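Local coordinates for protein putative L-alanine-DL-glutamate epimerase (Burkholderia xenovorans, PDB 3SN0) that belongs to the mandelate racemase and muconate lactonizing enzyme family, binds magnesium and fumarate, and probably acts as a racemase or epimerase, at residues A[161-166]-A[217-222]; A[240-245]-A[339-344]. All blocks are in the same frame, centred on the assembly; numbering follows the deposited sequence.

Overall arrangement
The two contacts illustrate how an enolase-superfamily barrel builds its active site from the ends of its strands. Contact 1 joins neighbouring strands and contributes N165 and, weakly, N221 to the fumarate site, which R178 and H125 complete; contact 2 reaches across the barrel interior from the segment that carries E245. Their centres lie about 9 Å apart, and they share the sheet in which 215-219 runs beside 243-245: E245 N probably donates to L218 O at 2.8 Å, while L217 CD2 packs on W243 CE2 at 3.5 Å. Both supply the metal, through D219 and E245. K163 NZ also makes a 2.8 Å salt bridge with E245 OE2, linking the lysine to a metal ligand.

Contact 1 (A[161-166]-A[217-222]); sequences AIKTNI and LLDLNF. With MG (magnesium ion), chain B; FUM (fumaric acid), chain C.
N165 and N221 lay their side-chain amides almost in one plane, 8° apart, and both turn an N-H toward the same fumarate oxygen. They lie just beyond the C-terminal ends of two adjacent parallel strands of the enolase-type TIM barrel, where such enzymes form their active site. N165 ND2 donates to N221 OD1 (3.0 Å), meeting a lone pair of that oxygen in its carbonyl plane, although the bond is bent at the hydrogen (135°). The same ND2 reaches fumarate O8 at 2.9 Å; N221 ND2 adds a weak bond to O8 at 3.3 Å. Both hydrogens of the N165 amide are thus used, and T128 holds its OD1, which fixes the rotation of the group.

Earlier in the strands the pairing is in regular register: L217 N donates to I162 O, T164 N to L217 O, and D219 N to T164 O. On the face shared by K163 and L217, the lysine chain crosses the leucine at about a right angle, CG against CB at 3.6 Å, then bends at chi3 (79°) to carry its amine to Y122 and E245. On the other face the T164 hydroxyl is hydrogen-bonded to H202.

D219 divides its carboxylate. With CG swung away from its own backbone N, OD2 binds magnesium, a site completed by E245, E269 and three waters. OD1 accepts from N221 N at 2.9 Å, closing an Asx turn that sets the second asparagine beside the ligand, and the same OD1 accepts a hydrogen bond from a metal-bound water at 2.6 Å.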
loop_
_atom_site.group_PDB
_atom_site.type_symbol
_atom_site.label_atom_id
_atom_site.label_comp_id
_atom_site.label_asym_id
_atom_site.label_seq_id
_atom_site.Cartn_x
_atom_site.Cartn_y
_atom_site.Cartn_z
ATOM N N ALA A 161 17.035 -14.635 33.788
ATOM C CA ALA A 161 17.448 -14.268 32.418
ATOM C C ALA A 161 18.743 -13.494 32.427
ATOM O O ALA A 161 19.023 -12.789 33.373
ATOM C CB ALA A 161 16.348 -13.455 31.714
ATOM N N ILE A 162 19.525 -13.615 31.346
ATOM C CA ILE A 162 20.802 -12.916 31.220
ATOM C C ILE A 162 20.948 -12.446 29.775
ATOM O O ILE A 162 20.390 -13.076 28.880
ATOM C CB ILE A 162 22.019 -13.836 31.608
ATOM C CG1 ILE A 162 22.125 -15.041 30.661
ATOM C CG2 ILE A 162 21.888 -14.302 33.058
ATOM C CD1 ILE A 162 23.197 -16.063 31.047
ATOM N N LYS A 163 21.660 -11.330 29.562
ATOM C CA LYS A 163 21.893 -10.816 28.213
ATOM C C LYS A 163 23.364 -10.657 27.901
ATOM O O LYS A 163 24.111 -10.009 28.660
ATOM C CB LYS A 163 21.183 -9.481 27.988
ATOM C CG LYS A 163 21.154 -9.061 26.518
ATOM C CD LYS A 163 20.187 -7.903 26.245
ATOM C CE LYS A 163 20.766 -6.552 26.631
ATOM N NZ LYS A 163 19.721 -5.498 26.604
ATOM N N THR A 164 23.772 -11.232 26.773
ATOM C CA THR A 164 25.131 -11.123 26.306
ATOM C C THR A 164 25.191 -10.353 24.981
ATOM O O THR A 164 24.158 -9.982 24.410
ATOM C CB THR A 164 25.813 -12.513 26.172
ATOM O OG1 THR A 164 27.208 -12.315 25.951
ATOM C CG2 THR A 164 25.213 -13.362 25.012
ATOM N N ASN A 165 26.403 -10.134 24.497
ATOM C CA ASN A 165 26.667 -9.393 23.244
ATOM C C ASN A 165 27.544 -10.292 22.362
ATOM O O ASN A 165 27.450 -11.502 22.485
ATOM C CB ASN A 165 27.323 -8.039 23.568
ATOM C CG ASN A 165 26.446 -7.146 24.439
ATOM O OD1 ASN A 165 26.411 -7.288 25.675
ATOM N ND2 ASN A 165 25.744 -6.183 23.802
ATOM N N ILE A 166 28.370 -9.744 21.468
ATOM C CA ILE A 166 29.098 -10.579 20.517
ATOM C C ILE A 166 30.560 -10.625 20.931
ATOM O O ILE A 166 31.177 -9.566 21.124
ATOM C CB ILE A 166 29.026 -10.037 19.085
ATOM C CG1 ILE A 166 27.574 -9.770 18.675
ATOM C CG2 ILE A 166 29.674 -11.036 18.099
ATOM C CD1 ILE A 166 27.445 -8.917 17.386
ATOM N N LEU A 217 19.255 -13.847 26.430
ATOM C CA LEU A 217 19.012 -12.772 25.486
ATOM C C LEU A 217 20.318 -12.473 24.747
ATOM O O LEU A 217 21.400 -12.494 25.342
ATOM C CB LEU A 217 18.541 -11.508 26.209
ATOM C CG LEU A 217 17.185 -11.533 26.929
ATOM C CD1 LEU A 217 17.133 -12.533 28.115
ATOM C CD2 LEU A 217 16.897 -10.142 27.405
ATOM N N LEU A 218 20.216 -12.141 23.474
ATOM C CA LEU A 218 21.396 -11.820 22.648
ATOM C C LEU A 218 21.239 -10.420 22.074
ATOM O O LEU A 218 20.293 -10.164 21.346
ATOM C CB LEU A 218 21.548 -12.813 21.507
ATOM C CG LEU A 218 22.678 -12.576 20.498
ATOM C CD1 LEU A 218 24.059 -12.508 21.201
ATOM C CD2 LEU A 218 22.647 -13.631 19.391
ATOM N N ASP A 219 22.157 -9.520 22.406
ATOM C CA ASP A 219 22.123 -8.164 21.888
ATOM C C ASP A 219 23.190 -8.014 20.805
ATOM O O ASP A 219 24.377 -8.156 21.071
ATOM C CB ASP A 219 22.342 -7.156 23.015
ATOM C CG ASP A 219 21.867 -5.763 22.669
ATOM O OD1 ASP A 219 21.824 -5.423 21.467
ATOM O OD2 ASP A 219 21.556 -4.996 23.622
ATOM N N LEU A 220 22.748 -7.680 19.604
ATOM C CA LEU A 220 23.628 -7.472 18.462
ATOM C C LEU A 220 23.872 -5.979 18.184
ATOM O O LEU A 220 24.648 -5.637 17.295
ATOM C CB LEU A 220 23.031 -8.156 17.234
ATOM C CG LEU A 220 22.745 -9.662 17.349
ATOM C CD1 LEU A 220 22.060 -10.166 16.080
ATOM C CD2 LEU A 220 24.009 -10.450 17.641
ATOM N N ASN A 221 23.245 -5.111 18.976
ATOM C CA ASN A 221 23.350 -3.665 18.816
ATOM C C ASN A 221 23.252 -3.240 17.326
ATOM O O ASN A 221 22.347 -3.697 16.612
ATOM C CB ASN A 221 24.612 -3.141 19.527
ATOM C CG ASN A 221 24.656 -3.525 20.986
ATOM O OD1 ASN A 221 25.237 -4.550 21.352
ATOM N ND2 ASN A 221 24.029 -2.717 21.837
ATOM N N PHE A 222 24.164 -2.385 16.864
ATOM C CA PHE A 222 24.186 -1.906 15.493
ATOM C C PHE A 222 25.299 -2.641 14.714
ATOM O O PHE A 222 25.870 -2.094 13.786
ATOM C CB PHE A 222 24.504 -0.395 15.451
ATOM C CG PHE A 222 23.436 0.521 15.987
ATOM C CD1 PHE A 222 22.485 1.084 15.127
ATOM C CD2 PHE A 222 23.442 0.907 17.326
ATOM C CE1 PHE A 222 21.529 1.970 15.596
ATOM C CE2 PHE A 222 22.499 1.816 17.812
ATOM C CZ PHE A 222 21.547 2.363 16.944
HETATM MG MG MG B . 20.468 -3.099 23.579
HETATM O OXT FUM C . 28.947 -2.625 22.737
HETATM C C FUM C . 28.586 -1.680 23.486
HETATM O O FUM C . 29.293 -0.647 23.598
HETATM C C4 FUM C . 27.347 -1.758 24.297
HETATM C C5 FUM C . 26.529 -2.813 24.251
HETATM C C6 FUM C . 25.287 -2.853 25.066
HETATM O O7 FUM C . 25.072 -1.924 25.892
HETATM O O8 FUM C . 24.479 -3.815 24.905
HETATM O O HOH W 1 20.730 -3.062 21.604
HETATM O O HOH W 2 22.173 -2.221 24.145
HETATM O O HOH W 3 20.060 -3.294 25.721
#

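Contact 2 (A[240-245]-A[339-344]); sequences DLFWVE and LRIMET. With MG (magnesium ion), chain B.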
loop_
_atom_site.group_PDB
_atom_site.type_symbol
_atom_site.label_atom_id
_atom_site.label_comp_id
_atom_site.label_asym_id
_atom_site.label_seq_id
_atom_site.Cartn_x
_atom_site.Cartn_y
_atom_site.Cartn_z
ATOM N N ASP A 240 17.682 -21.577 21.781
ATOM C CA ASP A 240 16.525 -21.101 22.517
ATOM C C ASP A 240 16.883 -19.716 23.036
ATOM O O ASP A 240 17.567 -19.601 24.042
ATOM C CB ASP A 240 16.218 -22.060 23.675
ATOM C CG ASP A 240 15.093 -21.571 24.568
ATOM O OD1 ASP A 240 14.268 -20.724 24.137
ATOM O OD2 ASP A 240 15.033 -22.051 25.721
ATOM N N LEU A 241 16.455 -18.671 22.328
ATOM C CA LEU A 241 16.767 -17.289 22.717
ATOM C C LEU A 241 15.499 -16.522 23.095
ATOM O O LEU A 241 14.513 -16.540 22.365
ATOM C CB LEU A 241 17.526 -16.572 21.614
ATOM C CG LEU A 241 18.843 -17.208 21.172
ATOM C CD1 LEU A 241 19.424 -16.501 19.935
ATOM C CD2 LEU A 241 19.860 -17.228 22.339
ATOM N N PHE A 242 15.550 -15.873 24.257
ATOM C CA PHE A 242 14.440 -15.077 24.815
ATOM C C PHE A 242 14.120 -13.931 23.859
ATOM O O PHE A 242 12.971 -13.676 23.543
ATOM C CB PHE A 242 14.865 -14.537 26.173
ATOM C CG PHE A 242 13.800 -13.796 26.938
ATOM C CD1 PHE A 242 12.981 -14.456 27.822
ATOM C CD2 PHE A 242 13.698 -12.420 26.849
ATOM C CE1 PHE A 242 12.040 -13.758 28.567
ATOM C CE2 PHE A 242 12.759 -11.727 27.590
ATOM C CZ PHE A 242 11.953 -12.396 28.462
ATOM N N TRP A 243 15.166 -13.276 23.379
ATOM C CA TRP A 243 15.045 -12.366 22.254
ATOM C C TRP A 243 16.407 -12.115 21.651
ATOM O O TRP A 243 17.447 -12.380 22.291
ATOM C CB TRP A 243 14.347 -11.052 22.602
ATOM C CG TRP A 243 15.075 -9.973 23.392
ATOM C CD1 TRP A 243 16.322 -9.491 23.177
ATOM C CD2 TRP A 243 14.527 -9.187 24.464
ATOM N NE1 TRP A 243 16.602 -8.473 24.052
ATOM C CE2 TRP A 243 15.509 -8.264 24.849
ATOM C CE3 TRP A 243 13.293 -9.175 25.132
ATOM C CZ2 TRP A 243 15.316 -7.345 25.876
ATOM C CZ3 TRP A 243 13.112 -8.270 26.163
ATOM C CH2 TRP A 243 14.110 -7.369 26.522
ATOM N N VAL A 244 16.373 -11.617 20.423
ATOM C CA VAL A 244 17.548 -11.093 19.748
ATOM C C VAL A 244 17.312 -9.612 19.523
ATOM O O VAL A 244 16.320 -9.218 18.913
ATOM C CB VAL A 244 17.852 -11.804 18.437
ATOM C CG1 VAL A 244 19.117 -11.190 17.789
ATOM C CG2 VAL A 244 18.071 -13.300 18.678
ATOM N N GLU A 245 18.225 -8.809 20.062
ATOM C CA GLU A 245 18.100 -7.361 20.090
ATOM C C GLU A 245 18.925 -6.776 18.947
ATOM O O GLU A 245 20.118 -7.055 18.841
ATOM C CB GLU A 245 18.601 -6.853 21.446
ATOM C CG GLU A 245 18.144 -5.465 21.851
ATOM C CD GLU A 245 18.483 -5.142 23.302
ATOM O OE1 GLU A 245 18.757 -3.958 23.570
ATOM O OE2 GLU A 245 18.490 -6.052 24.172
ATOM N N LEU A 339 4.420 -4.422 30.331
ATOM C CA LEU A 339 5.841 -4.514 30.660
ATOM C C LEU A 339 6.367 -5.900 30.348
ATOM O O LEU A 339 5.935 -6.878 30.936
ATOM C CB LEU A 339 6.075 -4.196 32.137
ATOM C CG LEU A 339 7.523 -4.195 32.650
ATOM C CD1 LEU A 339 8.211 -2.917 32.212
ATOM C CD2 LEU A 339 7.524 -4.354 34.186
ATOM N N ARG A 340 7.341 -5.980 29.447
ATOM C CA ARG A 340 7.947 -7.248 29.097
ATOM C C ARG A 340 8.826 -7.825 30.182
ATOM O O ARG A 340 8.720 -9.011 30.503
ATOM C CB ARG A 340 8.814 -7.102 27.829
ATOM C CG ARG A 340 9.406 -8.440 27.361
ATOM C CD ARG A 340 8.303 -9.351 26.902
ATOM N NE ARG A 340 8.717 -10.722 26.651
ATOM C CZ ARG A 340 8.776 -11.701 27.560
ATOM N NH1 ARG A 340 8.495 -11.486 28.845
ATOM N NH2 ARG A 340 9.120 -12.925 27.159
ATOM N N ILE A 341 9.706 -6.975 30.711
ATOM C CA ILE A 341 10.783 -7.355 31.623
ATOM C C ILE A 341 11.566 -6.060 31.907
ATOM O O ILE A 341 11.388 -5.058 31.178
ATOM C CB ILE A 341 11.696 -8.440 31.012
ATOM C CG1 ILE A 341 12.616 -9.051 32.069
ATOM C CG2 ILE A 341 12.546 -7.889 29.876
ATOM C CD1 ILE A 341 13.188 -10.413 31.645
HETATM N N MSE A 342 12.400 -6.046 32.950
HETATM C CA MSE A 342 13.294 -4.907 33.188
HETATM C C MSE A 342 14.756 -5.313 33.174
HETATM O O MSE A 342 15.158 -6.304 33.776
HETATM C CB MSE A 342 12.994 -4.160 34.493
HETATM C CG MSE A 342 13.989 -2.925 34.759
HETATM SE SE MSE A 342 13.186 -1.993 36.173
HETATM C CE MSE A 342 14.851 -1.179 36.916
ATOM N N GLU A 343 15.539 -4.553 32.427
ATOM C CA GLU A 343 16.978 -4.714 32.370
ATOM C C GLU A 343 17.600 -4.192 33.643
ATOM O O GLU A 343 17.157 -3.183 34.198
ATOM C CB GLU A 343 17.522 -3.888 31.206
ATOM C CG GLU A 343 19.016 -3.992 31.039
ATOM C CD GLU A 343 19.576 -3.121 29.942
ATOM O OE1 GLU A 343 18.887 -2.201 29.453
ATOM O OE2 GLU A 343 20.731 -3.369 29.571
ATOM N N THR A 344 18.646 -4.855 34.102
ATOM C CA THR A 344 19.477 -4.245 35.109
ATOM C C THR A 344 20.862 -4.870 35.066
ATOM O O THR A 344 20.999 -6.027 34.687
ATOM C CB THR A 344 18.856 -4.383 36.521
ATOM O OG1 THR A 344 19.429 -3.403 37.383
ATOM C CG2 THR A 344 19.109 -5.774 37.088
HETATM MG MG MG B . 20.468 -3.099 23.579
HETATM O O HOH W 4 10.474 -13.380 24.565
HETATM O O HOH W 2 22.173 -2.221 24.145
HETATM O O HOH W 1 20.730 -3.062 21.604
HETATM O O HOH W 3 20.060 -3.294 25.721
#
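F242 and W243 meet R340 and I341 in a buried, largely apolar contact that spans the interior of the barrel near the N-terminal ends of strands 243-245 and 342-344. The segments are not paired as strands: F242 and I341, whose CA atoms come nearest, are still 10.9 Å apart, and side chains bridge the gap. A bend at chi2 (66°) helps bring the R340 guanidinium to F242. The CZ corner of the phenyl ring lies over one guanidinium face, toward its rim, 3.2 Å from R340 NH2, with the two planes inclined at 37°. I341 adds CD1 near F242 CZ and sets CG2 3.7 Å from W243 CH2. R340 CG meets the indole at its edge. A water over the centre of one face of the F242 ring donates to F242 O and accepts from R340 NH2.

The indole turns its N-H toward the metal site: W243 NE1 donates to E245 OE2 at 3.1 Å, while E245 OE1 binds magnesium at 1.9 Å. R340 NE forms a salt bridge with E227 of a neighbouring subunit, combining aromatic packing with an intersubunit charge pair. The tryptophan, together with K163 on the same OE2, probably helps orient a metal ligand as a second-shell residue.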